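SYE1 (Shewanella oneidensis, PDB 4AWT) binds flavin mononucleotide in a TIM barrel and, as in other yellow enzymes, probably uses NADH or NADPH in redox reactions on the CH-CH group of its substrates. Local coordinates at residues K66-T71 against Q100-G105; A182-L187 against G231-P236; N328-E333 against Y360-A365. The protein carries 1 engineered substitution. One frame throughout, in Å; residues are numbered along the deposited sequence.

Interaction 1. Residues K66-T71 against Q100-G105; sequences KGYAWT and QLWHVG. With FMN (flavin mononucleotide), chain B; BOG (octyl beta-D-glucopyranoside), chain D.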
loop_
_atom_site.group_PDB
_atom_site.type_symbol
_atom_site.label_atom_id
_atom_site.label_comp_id
_atom_site.label_asym_id
_atom_site.label_seq_id
_atom_site.Cartn_x
_atom_site.Cartn_y
_atom_site.Cartn_z
ATOM N N LYS A 66 -5.825 -11.796 -3.445
ATOM C CA LYS A 66 -4.481 -12.147 -2.985
ATOM C C LYS A 66 -3.536 -12.396 -4.139
ATOM O O LYS A 66 -3.919 -13.070 -5.119
ATOM C CB LYS A 66 -4.606 -13.401 -2.138
ATOM C CG LYS A 66 -3.353 -13.936 -1.511
ATOM C CD LYS A 66 -3.655 -15.201 -0.700
ATOM C CE LYS A 66 -2.464 -15.965 -0.217
ATOM N NZ LYS A 66 -2.934 -17.154 0.540
ATOM N N GLY A 67 -2.300 -11.890 -4.020
ATOM C CA GLY A 67 -1.272 -12.058 -5.012
ATOM C C GLY A 67 -0.094 -12.919 -4.665
ATOM O O GLY A 67 0.607 -13.376 -5.560
ATOM N N TYR A 68 0.165 -13.077 -3.360
ATOM C CA TYR A 68 1.396 -13.636 -2.852
ATOM C C TYR A 68 1.075 -14.569 -1.724
ATOM O O TYR A 68 0.171 -14.317 -0.931
ATOM C CB TYR A 68 2.363 -12.520 -2.380
ATOM C CG TYR A 68 2.636 -11.515 -3.469
ATOM C CD1 TYR A 68 1.760 -10.435 -3.650
ATOM C CD2 TYR A 68 3.721 -11.621 -4.314
ATOM C CE1 TYR A 68 1.941 -9.526 -4.668
ATOM C CE2 TYR A 68 3.934 -10.688 -5.314
ATOM C CZ TYR A 68 3.024 -9.652 -5.507
ATOM O OH TYR A 68 3.167 -8.719 -6.485
ATOM N N ALA A 69 1.888 -15.631 -1.581
ATOM C CA ALA A 69 1.649 -16.571 -0.509
ATOM C C ALA A 69 1.733 -15.870 0.849
ATOM O O ALA A 69 2.567 -15.016 1.101
ATOM C CB ALA A 69 2.673 -17.688 -0.544
ATOM N N TRP A 70 0.853 -16.306 1.745
ATOM C CA TRP A 70 0.964 -16.050 3.187
ATOM C C TRP A 70 0.767 -14.575 3.542
ATOM O O TRP A 70 1.204 -14.148 4.619
ATOM C CB TRP A 70 2.262 -16.579 3.818
ATOM C CG TRP A 70 2.659 -17.949 3.323
ATOM C CD1 TRP A 70 1.863 -19.081 3.322
ATOM C CD2 TRP A 70 3.908 -18.306 2.755
ATOM N NE1 TRP A 70 2.574 -20.120 2.802
ATOM C CE2 TRP A 70 3.834 -19.674 2.429
ATOM C CE3 TRP A 70 5.068 -17.596 2.488
ATOM C CZ2 TRP A 70 4.907 -20.320 1.849
ATOM C CZ3 TRP A 70 6.132 -18.230 1.914
ATOM C CH2 TRP A 70 6.047 -19.588 1.594
ATOM N N THR A 71 0.110 -13.789 2.698
ATOM C CA THR A 71 -0.237 -12.435 3.082
ATOM C C THR A 71 -1.493 -12.447 3.920
ATOM O O THR A 71 -2.405 -13.287 3.724
ATOM C CB THR A 71 -0.361 -11.505 1.863
ATOM O OG1 THR A 71 -1.439 -11.934 1.000
ATOM C CG2 THR A 71 0.896 -11.523 1.035
ATOM N N GLN A 100 -3.731 -1.253 4.743
ATOM C CA GLN A 100 -3.689 -1.117 3.289
ATOM C C GLN A 100 -4.574 -2.183 2.646
ATOM O O GLN A 100 -4.234 -3.349 2.590
ATOM C CB GLN A 100 -2.283 -1.197 2.717
ATOM C CG GLN A 100 -2.362 -0.870 1.228
ATOM C CD GLN A 100 -1.091 -1.091 0.487
ATOM O OE1 GLN A 100 -0.575 -2.222 0.415
ATOM N NE2 GLN A 100 -0.577 -0.043 -0.142
ATOM N N LEU A 101 -5.746 -1.758 2.140
ATOM C CA LEU A 101 -6.690 -2.686 1.521
ATOM C C LEU A 101 -6.221 -3.030 0.118
ATOM O O LEU A 101 -6.011 -2.140 -0.713
ATOM C CB LEU A 101 -8.074 -2.067 1.482
ATOM C CG LEU A 101 -8.626 -1.574 2.805
ATOM C CD1 LEU A 101 -10.057 -1.072 2.608
ATOM C CD2 LEU A 101 -8.576 -2.641 3.885
ATOM N N TRP A 102 -6.098 -4.334 -0.145
ATOM C CA TRP A 102 -5.416 -4.815 -1.341
ATOM C C TRP A 102 -6.336 -5.668 -2.221
ATOM O O TRP A 102 -6.954 -6.624 -1.748
ATOM C CB TRP A 102 -4.211 -5.668 -0.957
ATOM C CG TRP A 102 -3.087 -5.704 -1.932
ATOM C CD1 TRP A 102 -2.892 -5.017 -3.092
ATOM C CD2 TRP A 102 -1.909 -6.485 -1.725
ATOM N NE1 TRP A 102 -1.655 -5.321 -3.613
ATOM C CE2 TRP A 102 -1.032 -6.196 -2.783
ATOM C CE3 TRP A 102 -1.506 -7.373 -0.720
ATOM C CZ2 TRP A 102 0.239 -6.774 -2.848
ATOM C CZ3 TRP A 102 -0.242 -7.917 -0.805
ATOM C CH2 TRP A 102 0.586 -7.629 -1.827
ATOM N N HIS A 103 -6.305 -5.378 -3.518
ATOM C CA HIS A 103 -6.749 -6.320 -4.552
ATOM C C HIS A 103 -5.699 -6.256 -5.643
ATOM O O HIS A 103 -5.460 -5.207 -6.239
ATOM C CB HIS A 103 -8.135 -6.008 -5.111
ATOM C CG HIS A 103 -8.723 -7.144 -5.906
ATOM N ND1 HIS A 103 -8.076 -7.786 -6.866
ATOM C CD2 HIS A 103 -9.936 -7.719 -5.732
ATOM C CE1 HIS A 103 -8.865 -8.731 -7.327
ATOM N NE2 HIS A 103 -10.012 -8.721 -6.661
ATOM N N VAL A 104 -5.050 -7.396 -5.894
ATOM C CA VAL A 104 -3.959 -7.456 -6.839
ATOM C C VAL A 104 -4.379 -7.554 -8.293
ATOM O O VAL A 104 -3.533 -7.393 -9.189
ATOM C CB VAL A 104 -3.022 -8.630 -6.519
ATOM C CG1 VAL A 104 -2.433 -8.489 -5.120
ATOM C CG2 VAL A 104 -3.739 -9.970 -6.732
ATOM N N GLY A 105 -5.614 -7.854 -8.587
ATOM C CA GLY A 105 -6.085 -8.058 -9.942
ATOM C C GLY A 105 -5.291 -9.134 -10.588
ATOM O O GLY A 105 -5.157 -10.260 -10.086
HETATM N N1 FMN B . 4.002 -1.365 -1.284
HETATM C C2 FMN B . 2.693 -1.435 -1.074
HETATM O O2 FMN B . 1.915 -0.500 -1.401
HETATM N N3 FMN B . 2.142 -2.559 -0.475
HETATM C C4 FMN B . 2.900 -3.646 -0.071
HETATM O O4 FMN B . 2.333 -4.578 0.558
HETATM C C4A FMN B . 4.253 -3.604 -0.400
HETATM N N5 FMN B . 5.080 -4.690 -0.120
HETATM C C5A FMN B . 6.479 -4.447 -0.068
HETATM C C6 FMN B . 7.318 -5.398 0.457
HETATM C C7 FMN B . 8.715 -5.189 0.556
HETATM C C7M FMN B . 9.553 -6.230 1.258
HETATM C C8 FMN B . 9.228 -4.027 0.063
HETATM C C8M FMN B . 10.706 -3.707 0.157
HETATM C C9 FMN B . 8.377 -3.048 -0.491
HETATM C C9A FMN B . 6.996 -3.240 -0.553
HETATM N N10 FMN B . 6.135 -2.239 -1.050
HETATM C C10 FMN B . 4.769 -2.397 -0.912
HETATM C "C1'" FMN B . 6.700 -0.962 -1.495
HETATM C "C2'" FMN B . 7.125 -0.043 -0.335
HETATM O "O2'" FMN B . 5.991 0.444 0.361
HETATM C "C3'" FMN B . 7.891 1.176 -0.810
HETATM O "O3'" FMN B . 7.079 2.049 -1.581
HETATM C "C4'" FMN B . 9.178 0.868 -1.597
HETATM O "O4'" FMN B . 9.941 -0.157 -0.980
HETATM C "C5'" FMN B . 10.002 2.111 -1.871
HETATM O "O5'" FMN B . 10.460 2.718 -0.651
HETATM P P FMN B . 11.966 2.438 -0.137
HETATM O O1P FMN B . 12.021 0.982 0.252
HETATM O O2P FMN B . 12.901 2.757 -1.282
HETATM O O3P FMN B . 12.100 3.370 1.041
HETATM C C1 BOG D . 6.811 -7.798 -4.297
HETATM O O1 BOG D . 8.109 -8.323 -4.229
HETATM C C2 BOG D . 6.119 -7.817 -2.971
HETATM O O2 BOG D . 5.900 -9.135 -2.515
HETATM C C3 BOG D . 4.739 -7.141 -3.017
HETATM O O3 BOG D . 4.232 -6.974 -1.722
HETATM C C4 BOG D . 4.931 -5.731 -3.593
HETATM O O4 BOG D . 3.686 -5.131 -3.718
HETATM C C5 BOG D . 5.677 -5.748 -4.922
HETATM O O5 BOG D . 6.915 -6.384 -4.675
HETATM C C6 BOG D . 5.903 -4.360 -5.464
HETATM O O6 BOG D . 6.516 -4.538 -6.729
HETATM C "C1'" BOG D . 8.595 -8.853 -5.439
HETATM C "C2'" BOG D . 9.931 -9.585 -5.335
HETATM C "C3'" BOG D . 10.977 -8.845 -4.558
HETATM C "C4'" BOG D . 12.450 -9.225 -4.665
HETATM C "C5'" BOG D . 12.933 -9.611 -3.264
HETATM C "C6'" BOG D . 13.225 -11.111 -3.190
HETATM C "C7'" BOG D . 13.681 -11.489 -1.769
HETATM C "C8'" BOG D . 14.467 -12.786 -1.912
#
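Tyr68 and Trp102 form the aromatic part of this contact. Their planes are nearly parallel, 16° apart, but the rings are displaced along each other and barely overlap. The ring centroids lie 5.6 Å apart. Trp102 holds CG anti to its backbone nitrogen (chi1 -152°), which sends the indole toward Tyr68. The corner of the indole does the touching: Trp102 CH2 lies 3.5 Å from Tyr68 CD1. Thr71 adds its methyl group CG2 at the indole edge, near the ring plane.

Val104 packs its two methyl groups against the backbone. Its CG1 sits 3.6 Å from Gly67 N and also lies over one face of the Trp102 indole. A CB on Gly67 would clash with this methyl group. The other branch, Val104 CG2, meets Lys66 O at 3.5 Å. No hydrogen bond joins the two segments.

The polar part goes to the ligands. Gln100 pairs with the flavin through both ends of its amide: FMN N3 donates to Gln100 OE1 over 2.9 Å, and Gln100 NE2 donates to FMN O2 over 2.8 Å. The glucoside hydroxyl BOG O2 lies over one face of the Tyr68 ring. Tyr68 OH is hydrogen-bonded to Tyr186 OH.

Segment 100-105 leaves the barrel at the end of strand 96-102. Segment 66-71 belongs to the loop between strand 53-60 and helix 77-92. Strand 177-181 stacks His181 on Trp102, and strand 130-133 touches Tyr68.

Interaction 2. Residues A182-L187 against G231-P236; sequences AANGYL and GVRLAP. With FMN (flavin mononucleotide), chain B; BOG (octyl beta-D-glucopyranoside), chain D.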
loop_
_atom_site.group_PDB
_atom_site.type_symbol
_atom_site.label_atom_id
_atom_site.label_comp_id
_atom_site.label_asym_id
_atom_site.label_seq_id
_atom_site.Cartn_x
_atom_site.Cartn_y
_atom_site.Cartn_z
ATOM N N ALA A 182 -3.995 1.632 -4.772
ATOM C CA ALA A 182 -4.314 1.889 -6.151
ATOM C C ALA A 182 -3.056 2.088 -6.979
ATOM O O ALA A 182 -3.096 2.704 -8.049
ATOM C CB ALA A 182 -5.282 3.072 -6.279
ATOM N N ALA A 183 -1.972 1.474 -6.533
ATOM C CA ALA A 183 -0.625 1.662 -7.051
ATOM C C ALA A 183 -0.039 0.327 -7.498
ATOM O O ALA A 183 -0.691 -0.711 -7.497
ATOM C CB ALA A 183 0.217 2.370 -5.987
ATOM N N ASN A 184 1.234 0.406 -7.891
ATOM C CA ASN A 184 2.180 -0.644 -8.180
ATOM C C ASN A 184 1.558 -1.776 -9.014
ATOM O O ASN A 184 1.893 -2.949 -8.830
ATOM C CB ASN A 184 2.834 -1.141 -6.902
ATOM C CG ASN A 184 3.620 -0.021 -6.262
ATOM O OD1 ASN A 184 3.806 1.036 -6.829
ATOM N ND2 ASN A 184 4.077 -0.251 -5.057
ATOM N N GLY A 185 0.752 -1.403 -9.991
ATOM C CA GLY A 185 0.303 -2.344 -10.982
ATOM C C GLY A 185 -0.844 -3.236 -10.558
ATOM O O GLY A 185 -1.178 -4.166 -11.316
ATOM N N TYR A 186 -1.465 -2.981 -9.418
ATOM C CA TYR A 186 -2.539 -3.834 -8.902
ATOM C C TYR A 186 -3.875 -3.442 -9.511
ATOM O O TYR A 186 -3.942 -2.749 -10.503
ATOM C CB TYR A 186 -2.428 -3.916 -7.376
ATOM C CG TYR A 186 -1.110 -4.548 -6.980
ATOM C CD1 TYR A 186 -0.806 -5.858 -7.331
ATOM C CD2 TYR A 186 -0.171 -3.833 -6.252
ATOM C CE1 TYR A 186 0.384 -6.447 -6.980
ATOM C CE2 TYR A 186 1.019 -4.411 -5.888
ATOM C CZ TYR A 186 1.325 -5.707 -6.244
ATOM O OH TYR A 186 2.524 -6.227 -5.875
ATOM N N LEU A 187 -4.996 -3.998 -8.987
ATOM C CA LEU A 187 -6.242 -3.977 -9.741
ATOM C C LEU A 187 -6.667 -2.595 -10.158
ATOM O O LEU A 187 -6.981 -2.355 -11.333
ATOM C CB LEU A 187 -7.379 -4.623 -8.936
ATOM C CG LEU A 187 -8.695 -4.674 -9.709
ATOM C CD1 LEU A 187 -8.637 -5.528 -10.953
ATOM C CD2 LEU A 187 -9.807 -5.147 -8.772
ATOM N N GLY A 231 -7.032 7.014 3.088
ATOM C CA GLY A 231 -5.911 7.438 2.253
ATOM C C GLY A 231 -5.897 6.595 0.996
ATOM O O GLY A 231 -6.518 5.528 0.941
ATOM N N VAL A 232 -5.159 7.053 -0.026
ATOM C CA VAL A 232 -5.039 6.337 -1.269
ATOM C C VAL A 232 -3.580 6.359 -1.711
ATOM O O VAL A 232 -2.945 7.410 -1.632
ATOM C CB VAL A 232 -5.937 6.920 -2.366
ATOM C CG1 VAL A 232 -5.742 6.219 -3.704
ATOM C CG2 VAL A 232 -7.400 6.873 -1.945
ATOM N N ARG A 233 -3.091 5.237 -2.232
ATOM C CA ARG A 233 -1.752 5.132 -2.786
ATOM C C ARG A 233 -1.831 5.029 -4.306
ATOM O O ARG A 233 -2.586 4.221 -4.848
ATOM C CB ARG A 233 -1.013 3.925 -2.212
ATOM C CG ARG A 233 0.498 4.102 -2.324
ATOM C CD ARG A 233 1.297 3.039 -1.601
ATOM N NE ARG A 233 2.632 3.552 -1.319
ATOM C CZ ARG A 233 3.728 2.851 -1.076
ATOM N NH1 ARG A 233 3.787 1.569 -1.273
ATOM N NH2 ARG A 233 4.827 3.503 -0.682
ATOM N N LEU A 234 -1.002 5.850 -4.982
ATOM C CA LEU A 234 -0.875 5.893 -6.432
ATOM C C LEU A 234 0.588 5.744 -6.834
ATOM O O LEU A 234 1.490 6.108 -6.069
ATOM C CB LEU A 234 -1.413 7.209 -7.033
ATOM C CG LEU A 234 -2.895 7.474 -6.796
ATOM C CD1 LEU A 234 -3.240 8.840 -7.394
ATOM C CD2 LEU A 234 -3.800 6.395 -7.388
ATOM N N ALA A 235 0.811 5.269 -8.055
ATOM C CA ALA A 235 2.135 5.130 -8.644
ATOM C C ALA A 235 2.120 5.701 -10.046
ATOM O O ALA A 235 1.933 4.982 -11.032
ATOM C CB ALA A 235 2.568 3.701 -8.665
ATOM N N PRO A 236 2.294 7.013 -10.196
ATOM C CA PRO A 236 2.135 7.620 -11.521
ATOM C C PRO A 236 3.128 7.126 -12.551
ATOM O O PRO A 236 2.753 7.031 -13.736
ATOM C CB PRO A 236 2.316 9.115 -11.246
ATOM C CG PRO A 236 1.906 9.301 -9.804
ATOM C CD PRO A 236 2.426 8.027 -9.127
HETATM N N1 FMN B . 4.002 -1.365 -1.284
HETATM C C2 FMN B . 2.693 -1.435 -1.074
HETATM O O2 FMN B . 1.915 -0.500 -1.401
HETATM N N3 FMN B . 2.142 -2.559 -0.475
HETATM C C4 FMN B . 2.900 -3.646 -0.071
HETATM O O4 FMN B . 2.333 -4.578 0.558
HETATM C C4A FMN B . 4.253 -3.604 -0.400
HETATM N N5 FMN B . 5.080 -4.690 -0.120
HETATM C C5A FMN B . 6.479 -4.447 -0.068
HETATM C C6 FMN B . 7.318 -5.398 0.457
HETATM C C7 FMN B . 8.715 -5.189 0.556
HETATM C C7M FMN B . 9.553 -6.230 1.258
HETATM C C8 FMN B . 9.228 -4.027 0.063
HETATM C C8M FMN B . 10.706 -3.707 0.157
HETATM C C9 FMN B . 8.377 -3.048 -0.491
HETATM C C9A FMN B . 6.996 -3.240 -0.553
HETATM N N10 FMN B . 6.135 -2.239 -1.050
HETATM C C10 FMN B . 4.769 -2.397 -0.912
HETATM C "C1'" FMN B . 6.700 -0.962 -1.495
HETATM C "C2'" FMN B . 7.125 -0.043 -0.335
HETATM O "O2'" FMN B . 5.991 0.444 0.361
HETATM C "C3'" FMN B . 7.891 1.176 -0.810
HETATM O "O3'" FMN B . 7.079 2.049 -1.581
HETATM C "C4'" FMN B . 9.178 0.868 -1.597
HETATM O "O4'" FMN B . 9.941 -0.157 -0.980
HETATM C "C5'" FMN B . 10.002 2.111 -1.871
HETATM O "O5'" FMN B . 10.460 2.718 -0.651
HETATM P P FMN B . 11.966 2.438 -0.137
HETATM O O1P FMN B . 12.021 0.982 0.252
HETATM O O2P FMN B . 12.901 2.757 -1.282
HETATM O O3P FMN B . 12.100 3.370 1.041
HETATM C C1 BOG D . 6.811 -7.798 -4.297
HETATM O O1 BOG D . 8.109 -8.323 -4.229
HETATM C C2 BOG D . 6.119 -7.817 -2.971
HETATM O O2 BOG D . 5.900 -9.135 -2.515
HETATM C C3 BOG D . 4.739 -7.141 -3.017
HETATM O O3 BOG D . 4.232 -6.974 -1.722
HETATM C C4 BOG D . 4.931 -5.731 -3.593
HETATM O O4 BOG D . 3.686 -5.131 -3.718
HETATM C C5 BOG D . 5.677 -5.748 -4.922
HETATM O O5 BOG D . 6.915 -6.384 -4.675
HETATM C C6 BOG D . 5.903 -4.360 -5.464
HETATM O O6 BOG D . 6.516 -4.538 -6.729
HETATM C "C1'" BOG D . 8.595 -8.853 -5.439
HETATM C "C2'" BOG D . 9.931 -9.585 -5.335
HETATM C "C3'" BOG D . 10.977 -8.845 -4.558
HETATM C "C4'" BOG D . 12.450 -9.225 -4.665
HETATM C "C5'" BOG D . 12.933 -9.611 -3.264
HETATM C "C6'" BOG D . 13.225 -11.111 -3.190
HETATM C "C7'" BOG D . 13.681 -11.489 -1.769
HETATM C "C8'" BOG D . 14.467 -12.786 -1.912
HETATM O O HOH W 1 -1.338 4.233 -9.579
#
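Ala183 turns its methyl group toward the strand that carries Arg233. Its CB lies 3.8 Å from the CB of Ala235 and 4.1 Å from Arg233 CG, so it packs against the root of the arginine side chain. Ala182 CB takes the neighbouring place, 3.8 Å from Leu234 CD2, and also touches Val232 CG1. The backbones meet here as well. Ala182 N donates to Arg233 O over 2.9 Å, in the carbonyl plane, though the N-H points off line at 132°. One water spans the next step, donating to Ala182 O and accepting from Ala235 N.

Segment 182-187 is the loop that follows strand 177-181, and 231-236 carries the end of the neighbouring parallel strand 230-234 of the TIM barrel. The flavin binds at this end of the barrel. A type I' turn from Ala183 to Tyr186 starts the loop after the first strand.

Arg233 reaches the flavin with CG anti to its own nitrogen (chi1 -157°) and the chain extended to NE. The guanidinium meets FMN N1 at its edge, in plane. NH1 donates to FMN O2 over 2.8 Å and to FMN O2' over 3.0 Å, while NH2 donates to FMN O3' over 2.8 Å. A methionine in its place would probably leave FMN O2 and the ribityl hydroxyls without these donors and remove a positive charge beside N1, where it is likely to steady the reduced flavin. Asn184 reaches the same region of the flavin: OD1 rests on the Ala235 methyl group, and ND2 lies oblique to the guanidinium. Tyr186 presents its OH to BOG O4 at 2.7 Å, near the ring plane; the backbone oxygen of Asn184 lies over one face of this ring.

Interaction 3. Residues N328-E333 against Y360-A365; sequences NPDLPE and YPTYQA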
loop_
_atom_site.group_PDB
_atom_site.type_symbol
_atom_site.label_atom_id
_atom_site.label_comp_id
_atom_site.label_asym_id
_atom_site.label_seq_id
_atom_site.Cartn_x
_atom_site.Cartn_y
_atom_site.Cartn_z
ATOM N N ASN A 328 15.695 -1.472 10.603
ATOM C CA ASN A 328 15.950 -0.471 11.629
ATOM C C ASN A 328 14.636 -0.188 12.337
ATOM O O ASN A 328 13.872 0.673 11.939
ATOM C CB ASN A 328 16.509 0.823 11.035
ATOM C CG ASN A 328 17.844 0.561 10.353
ATOM O OD1 ASN A 328 18.881 0.555 11.010
ATOM N ND2 ASN A 328 17.779 0.305 9.054
ATOM N N PRO A 329 14.323 -0.957 13.407
ATOM C CA PRO A 329 13.044 -0.736 14.076
ATOM C C PRO A 329 12.916 0.668 14.637
ATOM O O PRO A 329 11.833 1.237 14.705
ATOM C CB PRO A 329 13.004 -1.819 15.157
ATOM C CG PRO A 329 14.462 -2.157 15.410
ATOM C CD PRO A 329 15.098 -2.051 14.039
ATOM N N ASP A 330 14.073 1.215 15.061
ATOM C CA ASP A 330 14.252 2.540 15.582
ATOM C C ASP A 330 14.731 3.489 14.512
ATOM O O ASP A 330 15.527 4.416 14.764
ATOM C CB ASP A 330 15.221 2.543 16.767
ATOM C CG ASP A 330 16.578 2.000 16.449
ATOM O OD1 ASP A 330 16.762 1.299 15.416
ATOM O OD2 ASP A 330 17.490 2.261 17.263
ATOM N N LEU A 331 14.230 3.349 13.272
ATOM C CA LEU A 331 14.658 4.213 12.198
ATOM C C LEU A 331 14.529 5.670 12.542
ATOM O O LEU A 331 15.473 6.443 12.274
ATOM C CB LEU A 331 13.894 3.877 10.900
ATOM C CG LEU A 331 14.320 4.731 9.718
ATOM C CD1 LEU A 331 15.732 4.470 9.277
ATOM C CD2 LEU A 331 13.354 4.511 8.564
ATOM N N PRO A 332 13.431 6.153 13.133
ATOM C CA PRO A 332 13.343 7.602 13.425
ATOM C C PRO A 332 14.526 8.076 14.286
ATOM O O PRO A 332 15.149 9.105 13.946
ATOM C CB PRO A 332 11.991 7.757 14.078
ATOM C CG PRO A 332 11.157 6.615 13.481
ATOM C CD PRO A 332 12.155 5.469 13.429
ATOM N N GLU A 333 14.827 7.390 15.350
ATOM C CA GLU A 333 15.958 7.802 16.201
ATOM C C GLU A 333 17.236 7.833 15.441
ATOM O O GLU A 333 18.080 8.706 15.622
ATOM C CB GLU A 333 16.047 6.890 17.418
ATOM C CG GLU A 333 17.057 7.312 18.441
ATOM C CD GLU A 333 16.622 8.442 19.322
ATOM O OE1 GLU A 333 15.516 9.015 19.134
ATOM O OE2 GLU A 333 17.411 8.881 20.162
ATOM N N TYR A 360 15.907 -7.705 14.210
ATOM C CA TYR A 360 16.783 -6.604 13.924
ATOM C C TYR A 360 16.876 -5.734 15.169
ATOM O O TYR A 360 15.830 -5.243 15.624
ATOM C CB TYR A 360 16.324 -5.793 12.752
ATOM C CG TYR A 360 16.413 -6.421 11.398
ATOM C CD1 TYR A 360 17.597 -6.397 10.669
ATOM C CD2 TYR A 360 15.313 -7.026 10.802
ATOM C CE1 TYR A 360 17.676 -6.915 9.388
ATOM C CE2 TYR A 360 15.389 -7.574 9.543
ATOM C CZ TYR A 360 16.565 -7.510 8.839
ATOM O OH TYR A 360 16.671 -7.997 7.549
ATOM N N PRO A 361 18.036 -5.536 15.758
ATOM C CA PRO A 361 18.091 -4.749 17.015
ATOM C C PRO A 361 17.935 -3.271 16.830
ATOM O O PRO A 361 18.161 -2.702 15.751
ATOM C CB PRO A 361 19.464 -5.078 17.572
ATOM C CG PRO A 361 20.212 -5.495 16.473
ATOM C CD PRO A 361 19.341 -6.091 15.396
ATOM N N THR A 362 17.570 -2.621 17.929
ATOM C CA THR A 362 17.748 -1.190 18.002
ATOM C C THR A 362 19.221 -0.839 18.058
ATOM O O THR A 362 20.084 -1.663 18.350
ATOM C CB THR A 362 17.002 -0.614 19.218
ATOM O OG1 THR A 362 17.531 -1.225 20.392
ATOM C CG2 THR A 362 15.499 -0.890 19.127
ATOM N N TYR A 363 19.506 0.426 17.751
ATOM C CA TYR A 363 20.895 0.877 17.660
ATOM C C TYR A 363 21.545 0.851 19.033
ATOM O O TYR A 363 20.983 1.323 20.029
ATOM C CB TYR A 363 20.911 2.315 17.122
ATOM C CG TYR A 363 22.334 2.836 16.994
ATOM C CD1 TYR A 363 23.184 2.317 16.025
ATOM C CD2 TYR A 363 22.838 3.784 17.860
ATOM C CE1 TYR A 363 24.469 2.746 15.911
ATOM C CE2 TYR A 363 24.141 4.230 17.759
ATOM C CZ TYR A 363 24.949 3.705 16.776
ATOM O OH TYR A 363 26.234 4.142 16.647
ATOM N N GLN A 364 22.762 0.352 19.070
ATOM C CA GLN A 364 23.561 0.400 20.313
ATOM C C GLN A 364 24.977 0.753 19.912
ATOM O O GLN A 364 25.606 -0.016 19.156
ATOM C CB GLN A 364 23.503 -0.980 21.014
ATOM C CG GLN A 364 24.403 -1.032 22.166
ATOM C CD GLN A 364 24.191 -0.073 23.293
ATOM O OE1 GLN A 364 23.146 -0.247 23.928
ATOM N NE2 GLN A 364 25.195 0.796 23.484
ATOM N N ALA A 365 25.479 1.861 20.393
ATOM C CA ALA A 365 26.847 2.193 20.095
ATOM C C ALA A 365 27.820 1.180 20.714
ATOM O O ALA A 365 28.913 1.024 20.132
ATOM C CB ALA A 365 27.060 3.590 20.594
ATOM O OXT ALA A 365 27.486 0.578 21.736
#
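Asp330 meets the C-terminal tail through one carboxylate oxygen. Tyr363 N donates to Asp330 OD2 over 2.8 Å, and the bond is almost straight at 178°. The N-H arrives on the syn side of the oxygen, 28° out of the carboxylate plane. The same oxygen touches carbon on both residues of the tail here: Thr362 CB at 3.5 Å and Tyr363 CB at 3.4 Å. The aspartate gets there by placing CG between its own nitrogen and carbonyl carbon (chi1 58°).

Pro329 supplies the apolar half. Its CG sits 3.4 Å from Tyr360 O, and its CD lies 3.6 Å from Pro361 O. The ring therefore rests against two successive carbonyl oxygens of the tail. Beside them, Pro329 CD meets Tyr360 CB at 4.1 Å, and Thr362 CG2 comes equally close to Pro329 CG.

The second shell sets these groups. Asp330 OD1 forms a salt bridge with Arg334, one turn into the helix that follows, which probably limits rotation of the carboxylate. A type I turn from Asn328 to Leu331 carries both Pro329 and Asp330, closed by a weak backbone bond. On the tail side, Tyr360 OH is bonded to Val345 N, and the Tyr363 ring stacks with Tyr339.

Asp330 occupies the N-cap position of helix 331-337, but its side chain makes no capping bond; it holds the tail through OD2 and Arg334 through OD1. The arrangement is surface packing: an extended C-terminal tail laid along the turn between helices 323-327 and 331-337, which follow the last strand of the TIM barrel.

The three contacts follow one another along the chain, each closing before the next opens. Interactions 1 and 2 lie close together, with centres 13 Å apart, and reach the same eight-stranded parallel barrel. They touch directly: besides the tyrosine pair, His103 O is close enough to Leu187 N for a probable hydrogen bond. Both also contact FMN and the bound octyl glucoside, so successive strand ends and loops build one pocket. Interaction 3 stands apart. Its centre is about 29 Å from that of interaction 1 and about 30 Å from that of interaction 2, and it touches neither. It fastens the chain end to the outside of the fold.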